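PDB 3IBT: 1H-3-hydroxy-4-oxoquinoline 2,4-dioxygenase from Pseudomonas putida, which catalyses the cofactor-independent, ring-cleaving 2,4-dioxygenation of 3-hydroxy-1H-quinolin-4-one, yielding N-formylanthranilate and carbon monoxide during oxoquinoline breakdown. Local coordinates for residues W30-D33 and H34-K38; T243-P246 and S247-N250; D161-N164 and H165-E169. One frame throughout, in Å; residues are numbered along the deposited sequence.

Contact 1 of 3, residues W30-D33 and H34-K38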
# COMPACT_ATOMS: atom_id res chain seq x y z
N TRP A 30 0.47 -5.23 3.76
CA TRP A 30 0.99 -6.27 4.66
C TRP A 30 0.93 -7.58 3.94
O TRP A 30 0.02 -7.79 3.12
CB TRP A 30 0.12 -6.38 5.92
CG TRP A 30 0.25 -5.22 6.84
CD1 TRP A 30 -0.44 -4.04 6.78
CD2 TRP A 30 1.14 -5.11 7.96
NE1 TRP A 30 -0.03 -3.20 7.80
CE2 TRP A 30 0.93 -3.83 8.54
CE3 TRP A 30 2.09 -5.98 8.55
CZ2 TRP A 30 1.64 -3.40 9.68
CZ3 TRP A 30 2.80 -5.54 9.67
CH2 TRP A 30 2.57 -4.26 10.22
N CYS A 31 1.88 -8.46 4.20
CA CYS A 31 1.85 -9.77 3.58
C CYS A 31 1.92 -9.72 2.07
O CYS A 31 1.34 -10.59 1.38
CB CYS A 31 0.59 -10.49 3.99
SG CYS A 31 0.70 -10.99 5.69
N GLN A 32 2.60 -8.69 1.56
CA GLN A 32 2.88 -8.53 0.13
C GLN A 32 4.34 -8.20 -0.14
O GLN A 32 5.15 -7.89 0.77
CB GLN A 32 2.04 -7.44 -0.51
CG GLN A 32 0.77 -7.90 -1.06
CD GLN A 32 -0.22 -6.75 -1.07
OE1 GLN A 32 -0.04 -5.78 -0.33
NE2 GLN A 32 -1.26 -6.83 -1.93
N ASP A 33 4.65 -8.22 -1.43
CA ASP A 33 5.99 -8.05 -1.84
C ASP A 33 6.25 -6.98 -2.89
O ASP A 33 5.31 -6.35 -3.37
CB ASP A 33 6.51 -9.36 -2.33
CG ASP A 33 7.92 -9.45 -2.06
OD1 ASP A 33 8.32 -8.54 -1.29
OD2 ASP A 33 8.63 -10.36 -2.57
N HIS A 34 7.53 -6.78 -3.23
CA HIS A 34 7.88 -5.96 -4.37
C HIS A 34 7.31 -6.63 -5.65
O HIS A 34 7.07 -5.96 -6.67
CB HIS A 34 9.40 -5.79 -4.45
CG HIS A 34 10.13 -7.03 -4.85
ND1 HIS A 34 9.96 -8.24 -4.22
CD2 HIS A 34 11.05 -7.24 -5.82
CE1 HIS A 34 10.73 -9.15 -4.78
NE2 HIS A 34 11.40 -8.57 -5.76
N ARG A 35 7.05 -7.94 -5.57
CA ARG A 35 6.40 -8.66 -6.67
C ARG A 35 4.95 -8.17 -6.92
O ARG A 35 4.33 -8.43 -7.94
CB ARG A 35 6.48 -10.18 -6.42
CG ARG A 35 7.91 -10.69 -6.28
CD ARG A 35 8.03 -12.14 -5.75
NE ARG A 35 7.53 -12.29 -4.37
CZ ARG A 35 7.17 -13.44 -3.79
NH1 ARG A 35 7.22 -14.57 -4.47
NH2 ARG A 35 6.73 -13.46 -2.53
N LEU A 36 4.38 -7.45 -5.98
CA LEU A 36 3.09 -6.83 -6.29
C LEU A 36 3.30 -5.88 -7.47
O LEU A 36 2.39 -5.63 -8.25
CB LEU A 36 2.52 -6.10 -5.08
CG LEU A 36 1.11 -5.47 -5.25
CD1 LEU A 36 0.04 -6.52 -5.60
CD2 LEU A 36 0.67 -4.69 -4.03
N PHE A 37 4.50 -5.35 -7.62
CA PHE A 37 4.72 -4.30 -8.57
C PHE A 37 5.33 -4.81 -9.85
O PHE A 37 5.81 -4.03 -10.65
CB PHE A 37 5.57 -3.17 -7.97
CG PHE A 37 4.93 -2.49 -6.78
CD1 PHE A 37 5.42 -2.72 -5.49
CD2 PHE A 37 3.82 -1.66 -6.95
CE1 PHE A 37 4.84 -2.12 -4.37
CE2 PHE A 37 3.21 -1.06 -5.82
CZ PHE A 37 3.73 -1.28 -4.53
N LYS A 38 5.27 -6.12 -10.06
CA LYS A 38 6.12 -6.71 -11.06
C LYS A 38 5.77 -6.19 -12.43
O LYS A 38 6.68 -6.04 -13.28
CB LYS A 38 6.08 -8.25 -11.03
CG LYS A 38 4.76 -8.87 -11.46
CD LYS A 38 4.91 -10.39 -11.49
CE LYS A 38 3.86 -11.01 -12.41
NZ LYS A 38 3.25 -12.31 -11.93
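Asp33 binds forward along its own chain: its carbonyl accepts from Leu36 N and closes a short 3-10 turn, while its carboxylate pairs with Arg35. The turn lies in the loop after strand 23-27 of the α/β-hydrolase fold, where Trp30, Cys31 and Gln32 belong to the substrate site by similarity. The tight side faces inward. Leu36 N gives a hydrogen bond of 3.0 Å to Asp33 O, the i to i+3 bond of such a turn. With CG of Leu36 anti to the backbone N (chi1 -176°), its methyls turn back along the loop, and CD2 comes 3.6 Å from NE2 of Gln32. The two side chains cross obliquely, the methyl touching the nitrogen end of the amide. A leucine suits this place because it packs against Gln32 and offers no competing polar group. His165 and Thr94 touch both side chains and close this buried side.

The ionic part lies between buried Asp33 and the partly exposed His34 and Arg35, which mark the looser side. Asp33 OD2 lies at the edge of the His34 ring, near its plane, with the carboxylate turned 76° from it. An aspartate suits the position because its short carboxylate stays close to the turn, where the long Arg35 side chain can come back to meet it. Bent at chi3, the arginine can serve two acids: its NH1 forms a salt bridge with Glu169. The nearby acid Asp54 would be expected to make the negative charge of Asp33 costlier, and Arg35 should offset that. The salt bridge runs from Arg35 NE to Asp33 OD2 over 2.9 Å, on the anti lone pair of the oxygen, which sits 28° out of the guanidinium plane.

Contact 2 of 3, residues T243-P246 and S247-N250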
# COMPACT_ATOMS: atom_id res chain seq x y z
N THR A 243 -10.86 -6.49 -9.34
CA THR A 243 -9.87 -6.95 -8.38
C THR A 243 -9.42 -5.88 -7.39
O THR A 243 -9.60 -4.67 -7.64
CB THR A 243 -8.65 -7.47 -9.21
OG1 THR A 243 -8.83 -8.85 -9.43
CG2 THR A 243 -7.24 -7.13 -8.63
N HIS A 244 -8.81 -6.33 -6.30
CA HIS A 244 -8.22 -5.46 -5.27
C HIS A 244 -6.80 -4.91 -5.62
O HIS A 244 -6.33 -3.99 -4.94
CB HIS A 244 -8.28 -6.21 -3.91
CG HIS A 244 -7.66 -5.49 -2.73
ND1 HIS A 244 -8.09 -4.26 -2.29
CD2 HIS A 244 -6.70 -5.89 -1.86
CE1 HIS A 244 -7.40 -3.92 -1.21
NE2 HIS A 244 -6.55 -4.89 -0.93
N PHE A 245 -6.12 -5.43 -6.66
CA PHE A 245 -4.72 -5.04 -6.98
C PHE A 245 -4.64 -4.49 -8.38
O PHE A 245 -4.24 -5.17 -9.34
CB PHE A 245 -3.82 -6.22 -6.86
CG PHE A 245 -4.27 -7.18 -5.83
CD1 PHE A 245 -5.16 -8.20 -6.17
CD2 PHE A 245 -3.84 -7.05 -4.51
CE1 PHE A 245 -5.61 -9.12 -5.20
CE2 PHE A 245 -4.27 -7.96 -3.53
CZ PHE A 245 -5.17 -9.00 -3.88
N PRO A 246 -5.06 -3.23 -8.52
CA PRO A 246 -4.99 -2.64 -9.85
C PRO A 246 -3.55 -2.63 -10.45
O PRO A 246 -3.37 -2.56 -11.66
CB PRO A 246 -5.52 -1.22 -9.63
CG PRO A 246 -5.56 -0.99 -8.17
CD PRO A 246 -5.63 -2.31 -7.51
N SER A 247 -2.54 -2.70 -9.61
CA SER A 247 -1.18 -2.72 -10.11
C SER A 247 -0.86 -4.03 -10.81
O SER A 247 0.05 -4.09 -11.60
CB SER A 247 -0.23 -2.52 -8.96
OG SER A 247 -0.55 -3.49 -7.95
N LEU A 248 -1.64 -5.08 -10.52
CA LEU A 248 -1.44 -6.37 -11.13
C LEU A 248 -2.42 -6.54 -12.24
O LEU A 248 -2.04 -6.88 -13.34
CB LEU A 248 -1.67 -7.48 -10.11
CG LEU A 248 -0.58 -7.79 -9.10
CD1 LEU A 248 -1.09 -8.88 -8.15
CD2 LEU A 248 0.70 -8.22 -9.80
N GLU A 249 -3.70 -6.30 -11.93
CA GLU A 249 -4.77 -6.42 -12.92
C GLU A 249 -4.68 -5.40 -14.11
O GLU A 249 -5.00 -5.73 -15.27
CB GLU A 249 -6.13 -6.33 -12.24
CG GLU A 249 -7.25 -6.80 -13.15
CD GLU A 249 -8.65 -6.62 -12.53
OE1 GLU A 249 -8.77 -5.81 -11.55
OE2 GLU A 249 -9.61 -7.30 -13.01
N ASN A 250 -4.29 -4.17 -13.82
CA ASN A 250 -4.31 -3.18 -14.85
C ASN A 250 -3.08 -2.30 -14.84
O ASN A 250 -3.20 -1.08 -14.67
CB ASN A 250 -5.57 -2.35 -14.78
CG ASN A 250 -6.79 -3.06 -15.38
OD1 ASN A 250 -6.75 -3.57 -16.52
ND2 ASN A 250 -7.88 -3.10 -14.62
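Phe245 O accepts two backbone hydrogen bonds, from Leu248 N and Glu249 N, each 2.9 Å long. The one from Glu249 is the straighter, with an N-H...O angle of 169°. Phe245 is thus the N-cap residue of helix 246-249. Pro246 fits the first helical position, since it has no N-H there to satisfy and its ring favours helical phi. Its own carbonyl takes the N-H of Asn250 at 2.8 Å.

Glu249 extends back along the preceding loop, CG anti to the backbone N (chi1 -166°), which turns its carboxylate toward backbone N-H groups. OE2 accepts from Arg242 N; a bond from Thr243 N to OE1 is also suggested, but the placing of OE1 is doubtful. On the apolar side, CB of Phe245 meets Leu248 CD1 at 4.0 Å, while the phenyl ring meets His165 edge-to-face.

His244, the active-site proton donor/acceptor by similarity, makes a weak hydrogen bond through ND1 to OD2 of Asp120, thought from relatives to raise the basicity of the histidine. A histidine on the loop after the last strand, followed by a capped helical turn, is consistent with the His-acid pair of the α/β-hydrolase fold.

Contact 3 of 3, residues D161-N164 and H165-E169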
# COMPACT_ATOMS: atom_id res chain seq x y z
N ASP A 161 -1.90 -13.30 -13.16
CA ASP A 161 -1.00 -12.62 -12.24
C ASP A 161 -1.61 -12.33 -10.89
O ASP A 161 -0.90 -12.34 -9.89
CB ASP A 161 -0.52 -11.28 -12.80
CG ASP A 161 0.26 -11.42 -14.11
OD1 ASP A 161 0.83 -12.52 -14.40
OD2 ASP A 161 0.31 -10.38 -14.84
N VAL A 162 -2.91 -12.04 -10.84
CA VAL A 162 -3.58 -11.75 -9.56
C VAL A 162 -3.77 -13.05 -8.82
O VAL A 162 -3.44 -13.16 -7.64
CB VAL A 162 -4.94 -11.07 -9.77
CG1 VAL A 162 -5.67 -11.00 -8.49
CG2 VAL A 162 -4.74 -9.70 -10.30
N LEU A 163 -4.31 -14.03 -9.56
CA LEU A 163 -4.43 -15.39 -9.05
C LEU A 163 -3.09 -15.88 -8.51
O LEU A 163 -3.01 -16.38 -7.40
CB LEU A 163 -4.99 -16.34 -10.10
CG LEU A 163 -6.44 -16.03 -10.47
CD1 LEU A 163 -6.88 -16.79 -11.68
CD2 LEU A 163 -7.34 -16.37 -9.34
N ASN A 164 -2.03 -15.70 -9.28
CA ASN A 164 -0.73 -16.18 -8.83
C ASN A 164 -0.33 -15.54 -7.52
O ASN A 164 0.32 -16.18 -6.64
CB ASN A 164 0.38 -15.93 -9.86
CG ASN A 164 1.73 -16.47 -9.36
OD1 ASN A 164 1.84 -17.64 -8.99
ND2 ASN A 164 2.71 -15.60 -9.28
N HIS A 165 -0.70 -14.26 -7.42
CA HIS A 165 -0.37 -13.48 -6.25
C HIS A 165 -1.04 -14.07 -5.01
O HIS A 165 -0.38 -14.44 -4.03
CB HIS A 165 -0.78 -12.05 -6.43
CG HIS A 165 -0.42 -11.20 -5.27
ND1 HIS A 165 0.87 -10.82 -5.00
CD2 HIS A 165 -1.18 -10.66 -4.30
CE1 HIS A 165 0.90 -10.07 -3.91
NE2 HIS A 165 -0.34 -9.97 -3.46
N LEU A 166 -2.36 -14.20 -5.06
CA LEU A 166 -3.06 -14.79 -3.95
C LEU A 166 -3.02 -16.32 -3.98
O LEU A 166 -3.88 -17.00 -3.43
CB LEU A 166 -4.47 -14.18 -3.83
CG LEU A 166 -5.38 -14.08 -5.05
CD1 LEU A 166 -6.07 -15.43 -5.37
CD2 LEU A 166 -6.39 -13.02 -4.77
N ARG A 167 -1.99 -16.89 -4.59
CA ARG A 167 -1.70 -18.31 -4.34
C ARG A 167 -0.28 -18.57 -4.00
O ARG A 167 0.03 -19.66 -3.61
CB ARG A 167 -2.07 -19.21 -5.51
CG ARG A 167 -3.53 -19.54 -5.56
CD ARG A 167 -4.01 -19.59 -7.01
NE ARG A 167 -5.47 -19.42 -7.12
CZ ARG A 167 -6.19 -19.80 -8.17
NH1 ARG A 167 -5.60 -20.38 -9.23
NH2 ARG A 167 -7.51 -19.61 -8.17
N ASN A 168 0.60 -17.61 -4.19
CA ASN A 168 2.00 -17.92 -4.09
C ASN A 168 2.81 -16.84 -3.37
O ASN A 168 3.84 -17.13 -2.74
CB ASN A 168 2.58 -18.27 -5.47
CG ASN A 168 2.21 -19.69 -5.94
OD1 ASN A 168 1.02 -20.02 -6.07
ND2 ASN A 168 3.23 -20.52 -6.21
N GLU A 169 2.34 -15.60 -3.45
CA GLU A 169 2.96 -14.52 -2.70
C GLU A 169 2.42 -14.54 -1.28
O GLU A 169 3.10 -14.96 -0.35
CB GLU A 169 2.68 -13.13 -3.34
CG GLU A 169 3.81 -12.51 -4.21
CD GLU A 169 3.91 -13.14 -5.61
OE1 GLU A 169 2.82 -13.44 -6.17
OE2 GLU A 169 5.05 -13.32 -6.15
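Leu163 lays its CD2 methyl over one face of the Arg167 guanidinium, 3.4 Å above the plane and offset toward the rim. The side chains run alongside one another one helical turn apart, and the arginine, bent at chi2 (143°), folds its flat end back over the leucine. Arginine suits this exposed position because its flat group can pack a face on an apolar neighbour while the charge stays at an exposed position. The Asn164 amide is set almost perpendicular to the Glu169 carboxylate, their planes 82° apart, with ND2 3.8 Å from OE1; its OD1 lies 3.7 Å from CB of Asn168.

These residues form helix 160-169, one of the helices inserted between strands 115-119 and 207-212 as the cap of the α/β-hydrolase core. Leu166 N donates to Val162 O at 3.0 Å in a regular i to i+4 bond. Arg167 N instead bonds to Asn164 O, 3.2 Å away, and the chain goes on into a wider pi-type turn at 165-169. An alanine here, in place of Asn164, would take away the amide and is likely to leave Asn168 CB and Glu169 OE1 without that side-chain contact, with Glu169 less closely flanked.

Buried Val162 and Leu166 meet through CG1 and CD2 at 4.3 Å, methyl against methyl. With OE2 of Glu169 taken by Arg35, its OE1 accepts a weak hydrogen bond of 3.5 Å from His165 ND1.

How the contacts relate
Contacts 1 and 2 are buried turns on active-site loops of the α/β-hydrolase core, one after strand 23-27 and the other after strand 234-238, whereas contact 3 lies on a cap helix, partly buried and with an outer side that reaches solvent. Their chemistry follows their places: contact 2 is governed by backbone capping, contact 1 sets amide-leucine packing beside an Asp33-Arg35 salt bridge whose arginine is partly exposed, and contact 3 pairs regular helix bonds with arginine and amide packing at its rim. The three meet around His165, which touches Gln32, Leu36, Phe245 and Leu248. Contacts 1 and 3 are also linked by charge, contacts 2 and 3 mainly by apolar packing.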